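Local coordinates for glycosyl hydrolases family 31 family protein (Aspergillus niger, PDB 6DRU) that releases alpha-xylose from the non-reducing terminal glucose of xyloglucan oligosaccharides, acting as a family 31 alpha-xylosidase, at residues Pro676-Tyr686 against Gln699-Arg709. Numbering follows the deposited sequence.
Sequences PWTYWWTNETY and QHIPVFHLGSR. With NAG (2-acetamido-2-deoxy-beta-D-glucopyranose), chain K.
W680 and R709 both hold CG anti to the backbone N (chi1 -173° and 169°), and with a bend at chi3 of R709 the guanidinium comes to lie flat on the indole. The setting is an antiparallel beta sheet in the C-terminal part of this GH31 enzyme, where strand 703-705 runs between 677-679 and 649-651. Backbone bonds join T678 and H705 in both directions, and beyond them W680 N donates to V703 O over 2.9 Å. On one face of the sheet, T678 CB sits over the H705 imidazole, 3.7 Å from its centroid, a fit that suits a short beta-branched residue beside a flat ring. The other face carries an aromatic cluster: Y679 CD1 lies over the F704 ring, 3.5 Å from F704 CE2, while F704 turns its edge to the face of Y686. Large aromatic rings belong here, since V664, L666 and V694 of neighbouring strands pack on F704, while the phenol OH of Y679 reaches out to bond P695 O. L706 sets its CD2 methyl over the six-membered ring of W677, a CH-pi contact, while the indole NE1 of W677 bonds to P667 O. At the other end, H700 and W681 form an offset stack with planes 9° apart. An indole suits this position because it offers a broad face and a polar edge together: NE1 gives a nearly straight bond to I701 O, in the indole plane but well above the carbonyl plane. N683 carries an N-linked NAG, and the long, flat-ended R709 fits between sugar and tryptophan. R709 CZ lies 4.0 Å from the centroid of the W680 six-membered ring, a cation-pi contact, and NAG C5 sits over the opposite guanidinium face, 3.7 Å from R709 CZ.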
ATOM      1  N   PRO A 676      14.639  36.900  49.750  1.00 78.87           N
ATOM      2  CA  PRO A 676      13.756  37.509  48.748  1.00 71.91           C
ATOM      3  C   PRO A 676      12.359  36.909  48.703  1.00 76.22           C
ATOM      4  O   PRO A 676      11.432  37.539  48.185  1.00 66.16           O
ATOM      5  CB  PRO A 676      14.506  37.267  47.429  1.00 79.72           C
ATOM      6  CG  PRO A 676      15.699  36.367  47.772  1.00 73.12           C
ATOM      7  CD  PRO A 676      15.494  35.860  49.160  1.00 74.06           C
ATOM      8  N   TRP A 677      12.189  35.704  49.240  1.00 74.84           N
ATOM      9  CA  TRP A 677      10.919  34.992  49.153  1.00 79.44           C
ATOM     10  C   TRP A 677      10.056  35.336  50.362  1.00 76.84           C
ATOM     11  O   TRP A 677      10.454  35.089  51.505  1.00 76.88           O
ATOM     12  CB  TRP A 677      11.145  33.483  49.062  1.00 73.78           C
ATOM     13  CG  TRP A 677      11.891  33.061  47.833  1.00 69.52           C
ATOM     14  CD1 TRP A 677      13.174  32.602  47.770  1.00 74.88           C
ATOM     15  CD2 TRP A 677      11.397  33.057  46.488  1.00 74.28           C
ATOM     16  NE1 TRP A 677      13.509  32.314  46.469  1.00 77.87           N
ATOM     17  CE2 TRP A 677      12.436  32.584  45.662  1.00 76.03           C
ATOM     18  CE3 TRP A 677      10.176  33.408  45.901  1.00 78.57           C
ATOM     19  CZ2 TRP A 677      12.293  32.453  44.280  1.00 69.85           C
ATOM     20  CZ3 TRP A 677      10.034  33.275  44.529  1.00 68.03           C
ATOM     21  CH2 TRP A 677      11.089  32.804  43.735  1.00 62.86           C
ATOM     22  N   THR A 678       8.875  35.890  50.106  1.00 74.20           N
ATOM     23  CA  THR A 678       7.913  36.238  51.143  1.00 71.43           C
ATOM     24  C   THR A 678       6.705  35.323  51.016  1.00 70.83           C
ATOM     25  O   THR A 678       6.055  35.292  49.967  1.00 68.76           O
ATOM     26  CB  THR A 678       7.484  37.700  51.035  1.00 65.56           C
ATOM     27  OG1 THR A 678       8.636  38.548  51.120  1.00 69.75           O
ATOM     28  CG2 THR A 678       6.508  38.054  52.147  1.00 59.78           C
ATOM     29  N   TYR A 679       6.411  34.578  52.080  1.00 70.73           N
ATOM     30  CA  TYR A 679       5.238  33.717  52.080  1.00 71.62           C
ATOM     31  C   TYR A 679       3.970  34.563  52.099  1.00 77.36           C
ATOM     32  O   TYR A 679       3.880  35.562  52.816  1.00 80.63           O
ATOM     33  CB  TYR A 679       5.273  32.770  53.277  1.00 67.40           C
ATOM     34  CG  TYR A 679       4.305  31.617  53.168  1.00 75.28           C
ATOM     35  CD1 TYR A 679       4.368  30.732  52.098  1.00 76.24           C
ATOM     36  CD2 TYR A 679       3.343  31.396  54.143  1.00 77.08           C
ATOM     37  CE1 TYR A 679       3.489  29.674  51.992  1.00 69.33           C
ATOM     38  CE2 TYR A 679       2.461  30.337  54.049  1.00 83.38           C
ATOM     39  CZ  TYR A 679       2.538  29.478  52.972  1.00 81.71           C
ATOM     40  OH  TYR A 679       1.662  28.422  52.875  1.00 75.22           O
ATOM     41  N   TRP A 680       2.988  34.158  51.291  1.00 74.75           N
ATOM     42  CA  TRP A 680       1.810  34.992  51.077  1.00 72.56           C
ATOM     43  C   TRP A 680       0.965  35.112  52.340  1.00 72.62           C
ATOM     44  O   TRP A 680       0.432  36.188  52.633  1.00 75.30           O
ATOM     45  CB  TRP A 680       0.974  34.426  49.931  1.00 61.10           C
ATOM     46  CG  TRP A 680      -0.175  35.299  49.533  1.00 61.79           C
ATOM     47  CD1 TRP A 680      -1.443  35.277  50.045  1.00 61.84           C
ATOM     48  CD2 TRP A 680      -0.166  36.323  48.531  1.00 65.38           C
ATOM     49  NE1 TRP A 680      -2.220  36.227  49.423  1.00 59.43           N
ATOM     50  CE2 TRP A 680      -1.459  36.882  48.491  1.00 67.91           C
ATOM     51  CE3 TRP A 680       0.813  36.823  47.665  1.00 65.12           C
ATOM     52  CZ2 TRP A 680      -1.799  37.915  47.618  1.00 68.16           C
ATOM     53  CZ3 TRP A 680       0.474  37.850  46.800  1.00 71.96           C
ATOM     54  CH2 TRP A 680      -0.821  38.383  46.782  1.00 69.22           C
ATOM     55  N   TRP A 681       0.830  34.025  53.097  1.00 71.66           N
ATOM     56  CA  TRP A 681      -0.135  33.987  54.188  1.00 79.35           C
ATOM     57  C   TRP A 681       0.435  34.438  55.525  1.00 82.94           C
ATOM     58  O   TRP A 681      -0.335  34.852  56.400  1.00 83.61           O
ATOM     59  CB  TRP A 681      -0.706  32.573  54.320  1.00 81.19           C
ATOM     60  CG  TRP A 681      -1.249  32.063  53.027  1.00 79.58           C
ATOM     61  CD1 TRP A 681      -0.725  31.071  52.253  1.00 68.12           C
ATOM     62  CD2 TRP A 681      -2.406  32.547  52.331  1.00 70.04           C
ATOM     63  NE1 TRP A 681      -1.492  30.893  51.130  1.00 68.50           N
ATOM     64  CE2 TRP A 681      -2.530  31.787  51.152  1.00 71.17           C
ATOM     65  CE3 TRP A 681      -3.352  33.541  52.597  1.00 60.75           C
ATOM     66  CZ2 TRP A 681      -3.562  31.990  50.239  1.00 67.34           C
ATOM     67  CZ3 TRP A 681      -4.375  33.742  51.689  1.00 61.37           C
ATOM     68  CH2 TRP A 681      -4.472  32.971  50.524  1.00 69.70           C
ATOM     69  N   THR A 682       1.752  34.371  55.710  1.00 77.98           N
ATOM     70  CA  THR A 682       2.374  34.792  56.955  1.00 68.88           C
ATOM     71  C   THR A 682       3.263  36.018  56.803  1.00 66.02           C
ATOM     72  O   THR A 682       3.710  36.563  57.818  1.00 68.05           O
ATOM     73  CB  THR A 682       3.205  33.647  57.553  1.00 61.40           C
ATOM     74  OG1 THR A 682       4.399  33.464  56.781  1.00 63.87           O
ATOM     75  CG2 THR A 682       2.407  32.353  57.556  1.00 60.40           C
ATOM     76  N   ASN A 683       3.535  36.456  55.572  1.00 67.47           N
ATOM     77  CA  ASN A 683       4.421  37.584  55.286  1.00 61.66           C
ATOM     78  C   ASN A 683       5.841  37.351  55.788  1.00 65.61           C
ATOM     79  O   ASN A 683       6.624  38.299  55.903  1.00 58.23           O
ATOM     80  CB  ASN A 683       3.867  38.894  55.854  1.00 58.80           C
ATOM     81  CG  ASN A 683       2.707  39.427  55.050  1.00 73.48           C
ATOM     82  OD1 ASN A 683       2.728  39.403  53.818  1.00 79.32           O
ATOM     83  ND2 ASN A 683       1.684  39.911  55.739  1.00 83.40           N
ATOM     84  N   GLU A 684       6.190  36.102  56.086  1.00 57.53           N
ATOM     85  CA  GLU A 684       7.529  35.784  56.550  1.00 66.21           C
ATOM     86  C   GLU A 684       8.469  35.626  55.363  1.00 77.61           C
ATOM     87  O   GLU A 684       8.086  35.095  54.315  1.00 83.33           O
ATOM     88  CB  GLU A 684       7.516  34.503  57.386  1.00 63.03           C
ATOM     89  CG  GLU A 684       8.887  34.065  57.876  1.00 91.41           C
ATOM     90  CD  GLU A 684       8.816  33.059  59.006  1.00107.92           C
ATOM     91  OE1 GLU A 684       7.833  33.097  59.778  1.00113.55           O
ATOM     92  OE2 GLU A 684       9.742  32.229  59.122  1.00118.60           O
ATOM     93  N   THR A 685       9.703  36.088  55.532  1.00 72.71           N
ATOM     94  CA  THR A 685      10.702  36.057  54.476  1.00 74.03           C
ATOM     95  C   THR A 685      11.652  34.887  54.690  1.00 77.59           C
ATOM     96  O   THR A 685      11.967  34.527  55.828  1.00 68.37           O
ATOM     97  CB  THR A 685      11.487  37.368  54.420  1.00 70.23           C
ATOM     98  OG1 THR A 685      12.287  37.506  55.601  1.00 74.77           O
ATOM     99  CG2 THR A 685      10.536  38.549  54.309  1.00 63.77           C
ATOM    100  N   TYR A 686      12.088  34.285  53.585  1.00 79.74           N
ATOM    101  CA  TYR A 686      12.998  33.151  53.609  1.00 72.92           C
ATOM    102  C   TYR A 686      14.125  33.381  52.611  1.00 73.08           C
ATOM    103  O   TYR A 686      13.988  34.145  51.652  1.00 70.13           O
ATOM    104  CB  TYR A 686      12.276  31.837  53.274  1.00 70.78           C
ATOM    105  CG  TYR A 686      11.112  31.502  54.179  1.00 73.00           C
ATOM    106  CD1 TYR A 686       9.881  32.129  54.024  1.00 67.10           C
ATOM    107  CD2 TYR A 686      11.238  30.545  55.178  1.00 70.97           C
ATOM    108  CE1 TYR A 686       8.815  31.824  54.846  1.00 85.00           C
ATOM    109  CE2 TYR A 686      10.176  30.232  56.005  1.00 71.64           C
ATOM    110  CZ  TYR A 686       8.966  30.873  55.835  1.00 84.96           C
ATOM    111  OH  TYR A 686       7.906  30.563  56.656  1.00 71.47           O
ATOM    112  N   GLN A 699      -7.340  26.237  53.681  1.00 62.95           N
ATOM    113  CA  GLN A 699      -7.709  27.497  53.052  1.00 71.92           C
ATOM    114  C   GLN A 699      -6.531  28.214  52.407  1.00 75.36           C
ATOM    115  O   GLN A 699      -6.743  29.221  51.721  1.00 80.85           O
ATOM    116  CB  GLN A 699      -8.360  28.434  54.076  1.00 70.78           C
ATOM    117  CG  GLN A 699      -9.035  27.728  55.242  1.00 85.47           C
ATOM    118  CD  GLN A 699      -8.071  27.397  56.363  1.00 76.31           C
ATOM    119  OE1 GLN A 699      -7.051  28.063  56.533  1.00 80.17           O
ATOM    120  NE2 GLN A 699      -8.389  26.363  57.134  1.00 75.43           N
ATOM    121  N   HIS A 700      -5.306  27.738  52.611  1.00 70.24           N
ATOM    122  CA  HIS A 700      -4.107  28.399  52.111  1.00 74.97           C
ATOM    123  C   HIS A 700      -3.387  27.492  51.122  1.00 76.90           C
ATOM    124  O   HIS A 700      -3.137  26.319  51.417  1.00 76.91           O
ATOM    125  CB  HIS A 700      -3.172  28.776  53.264  1.00 69.08           C
ATOM    126  CG  HIS A 700      -3.725  29.834  54.168  1.00 74.27           C
ATOM    127  ND1 HIS A 700      -4.763  30.661  53.798  1.00 78.08           N
ATOM    128  CD2 HIS A 700      -3.389  30.193  55.430  1.00 77.42           C
ATOM    129  CE1 HIS A 700      -5.039  31.488  54.790  1.00 66.58           C
ATOM    130  NE2 HIS A 700      -4.221  31.224  55.793  1.00 86.66           N
ATOM    131  N   ILE A 701      -3.061  28.033  49.958  1.00 66.19           N
ATOM    132  CA  ILE A 701      -2.250  27.341  48.958  1.00 61.14           C
ATOM    133  C   ILE A 701      -0.832  27.896  49.027  1.00 57.14           C
ATOM    134  O   ILE A 701      -0.662  29.123  49.013  1.00 60.68           O
ATOM    135  CB  ILE A 701      -2.833  27.490  47.539  1.00 61.21           C
ATOM    136  CG1 ILE A 701      -1.911  26.818  46.518  1.00 58.55           C
ATOM    137  CG2 ILE A 701      -3.100  28.953  47.190  1.00 54.28           C
ATOM    138  CD1 ILE A 701      -2.437  26.848  45.117  1.00 75.35           C
ATOM    139  N   PRO A 702       0.194  27.047  49.121  1.00 59.28           N
ATOM    140  CA  PRO A 702       1.566  27.556  49.257  1.00 58.13           C
ATOM    141  C   PRO A 702       1.990  28.445  48.097  1.00 59.99           C
ATOM    142  O   PRO A 702       2.158  27.979  46.967  1.00 69.27           O
ATOM    143  CB  PRO A 702       2.407  26.275  49.324  1.00 57.65           C
ATOM    144  CG  PRO A 702       1.466  25.237  49.844  1.00 69.37           C
ATOM    145  CD  PRO A 702       0.127  25.583  49.260  1.00 65.24           C
ATOM    146  N   VAL A 703       2.150  29.736  48.376  1.00 61.18           N
ATOM    147  CA  VAL A 703       2.533  30.728  47.378  1.00 57.31           C
ATOM    148  C   VAL A 703       3.516  31.700  48.015  1.00 66.39           C
ATOM    149  O   VAL A 703       3.237  32.267  49.076  1.00 76.10           O
ATOM    150  CB  VAL A 703       1.311  31.489  46.819  1.00 54.42           C
ATOM    151  CG1 VAL A 703       1.758  32.699  46.009  1.00 54.71           C
ATOM    152  CG2 VAL A 703       0.447  30.572  45.969  1.00 54.21           C
ATOM    153  N   PHE A 704       4.667  31.883  47.377  1.00 66.89           N
ATOM    154  CA  PHE A 704       5.635  32.902  47.750  1.00 59.50           C
ATOM    155  C   PHE A 704       5.650  33.986  46.683  1.00 62.23           C
ATOM    156  O   PHE A 704       5.096  33.822  45.593  1.00 77.13           O
ATOM    157  CB  PHE A 704       7.036  32.304  47.917  1.00 57.27           C
ATOM    158  CG  PHE A 704       7.120  31.223  48.951  1.00 65.90           C
ATOM    159  CD1 PHE A 704       6.707  29.933  48.659  1.00 65.25           C
ATOM    160  CD2 PHE A 704       7.619  31.491  50.213  1.00 72.91           C
ATOM    161  CE1 PHE A 704       6.786  28.935  49.607  1.00 65.25           C
ATOM    162  CE2 PHE A 704       7.700  30.495  51.163  1.00 76.63           C
ATOM    163  CZ  PHE A 704       7.285  29.216  50.856  1.00 73.01           C
ATOM    164  N   HIS A 705       6.292  35.106  46.998  1.00 61.16           N
ATOM    165  CA  HIS A 705       6.382  36.179  46.022  1.00 70.41           C
ATOM    166  C   HIS A 705       7.684  36.942  46.200  1.00 68.95           C
ATOM    167  O   HIS A 705       8.167  37.114  47.322  1.00 68.05           O
ATOM    168  CB  HIS A 705       5.181  37.131  46.119  1.00 74.28           C
ATOM    169  CG  HIS A 705       5.155  37.963  47.363  1.00 79.90           C
ATOM    170  ND1 HIS A 705       5.868  39.137  47.488  1.00 72.44           N
ATOM    171  CD2 HIS A 705       4.491  37.799  48.531  1.00 78.10           C
ATOM    172  CE1 HIS A 705       5.646  39.657  48.682  1.00 73.01           C
ATOM    173  NE2 HIS A 705       4.814  38.865  49.334  1.00 73.50           N
ATOM    174  N   LEU A 706       8.247  37.383  45.079  1.00 70.77           N
ATOM    175  CA  LEU A 706       9.424  38.235  45.072  1.00 66.18           C
ATOM    176  C   LEU A 706       9.002  39.696  45.064  1.00 76.06           C
ATOM    177  O   LEU A 706       7.932  40.051  44.558  1.00 72.23           O
ATOM    178  CB  LEU A 706      10.303  37.937  43.857  1.00 61.74           C
ATOM    179  CG  LEU A 706      10.895  36.530  43.786  1.00 58.86           C
ATOM    180  CD1 LEU A 706      11.509  36.263  42.421  1.00 63.77           C
ATOM    181  CD2 LEU A 706      11.924  36.333  44.886  1.00 61.78           C
ATOM    182  N   GLY A 707       9.855  40.545  45.629  1.00 77.32           N
ATOM    183  CA  GLY A 707       9.501  41.939  45.773  1.00 75.43           C
ATOM    184  C   GLY A 707       8.341  42.108  46.743  1.00 74.13           C
ATOM    185  O   GLY A 707       7.970  41.203  47.493  1.00 65.82           O
ATOM    186  N   SER A 708       7.770  43.307  46.720  1.00 76.87           N
ATOM    187  CA  SER A 708       6.640  43.611  47.583  1.00 78.00           C
ATOM    188  C   SER A 708       5.339  43.121  46.959  1.00 80.00           C
ATOM    189  O   SER A 708       5.196  43.050  45.734  1.00 83.30           O
ATOM    190  CB  SER A 708       6.555  45.112  47.857  1.00 87.18           C
ATOM    191  OG  SER A 708       5.237  45.487  48.218  1.00 99.96           O
ATOM    192  N   ARG A 709       4.380  42.782  47.822  1.00 79.74           N
ATOM    193  CA  ARG A 709       3.090  42.316  47.331  1.00 76.37           C
ATOM    194  C   ARG A 709       2.320  43.445  46.664  1.00 77.88           C
ATOM    195  O   ARG A 709       1.618  43.228  45.668  1.00 96.77           O
ATOM    196  CB  ARG A 709       2.264  41.740  48.479  1.00 80.30           C
ATOM    197  CG  ARG A 709       0.813  41.479  48.103  1.00 72.53           C
ATOM    198  CD  ARG A 709      -0.092  41.437  49.319  1.00 69.24           C
ATOM    199  NE  ARG A 709       0.187  40.302  50.187  1.00 75.55           N
ATOM    200  CZ  ARG A 709      -0.739  39.686  50.912  1.00 79.00           C
ATOM    201  NH1 ARG A 709      -2.000  40.096  50.864  1.00 65.29           N
ATOM    202  NH2 ARG A 709      -0.407  38.656  51.676  1.00 77.67           N
TER
HETATM  203  C1  NAG K 826       0.631  40.456  54.903  1.00 82.43           C
HETATM  204  C2  NAG K 826      -0.518  40.467  55.883  1.00 81.64           C
HETATM  205  C3  NAG K 826      -1.777  40.908  55.236  1.00 78.27           C
HETATM  206  C4  NAG K 826      -1.570  42.225  54.518  1.00 76.77           C
HETATM  207  C5  NAG K 826      -0.370  42.145  53.598  1.00 78.94           C
HETATM  208  C6  NAG K 826      -0.096  43.502  52.988  1.00 84.47           C
HETATM  209  C7  NAG K 826      -0.463  38.954  57.825  1.00 80.20           C
HETATM  210  C8  NAG K 826      -0.069  40.108  58.724  1.00 85.56           C
HETATM  211  N2  NAG K 826      -0.676  39.168  56.439  1.00 82.44           N
HETATM  212  O3  NAG K 826      -2.788  41.001  56.214  1.00 82.73           O
HETATM  213  O4  NAG K 826      -2.717  42.531  53.760  1.00 82.05           O
HETATM  214  O5  NAG K 826       0.759  41.732  54.328  1.00 78.80           O
HETATM  215  O6  NAG K 826       1.055  43.426  52.176  1.00 86.43           O
HETATM  216  O7  NAG K 826      -0.599  37.841  58.291  1.00 84.64           O
HETATM  217  O   HOH W   1      12.323  39.643  46.687  1.00 57.18           O
HETATM  218  O   HOH W   2       9.556  39.143  48.777  1.00 66.83           O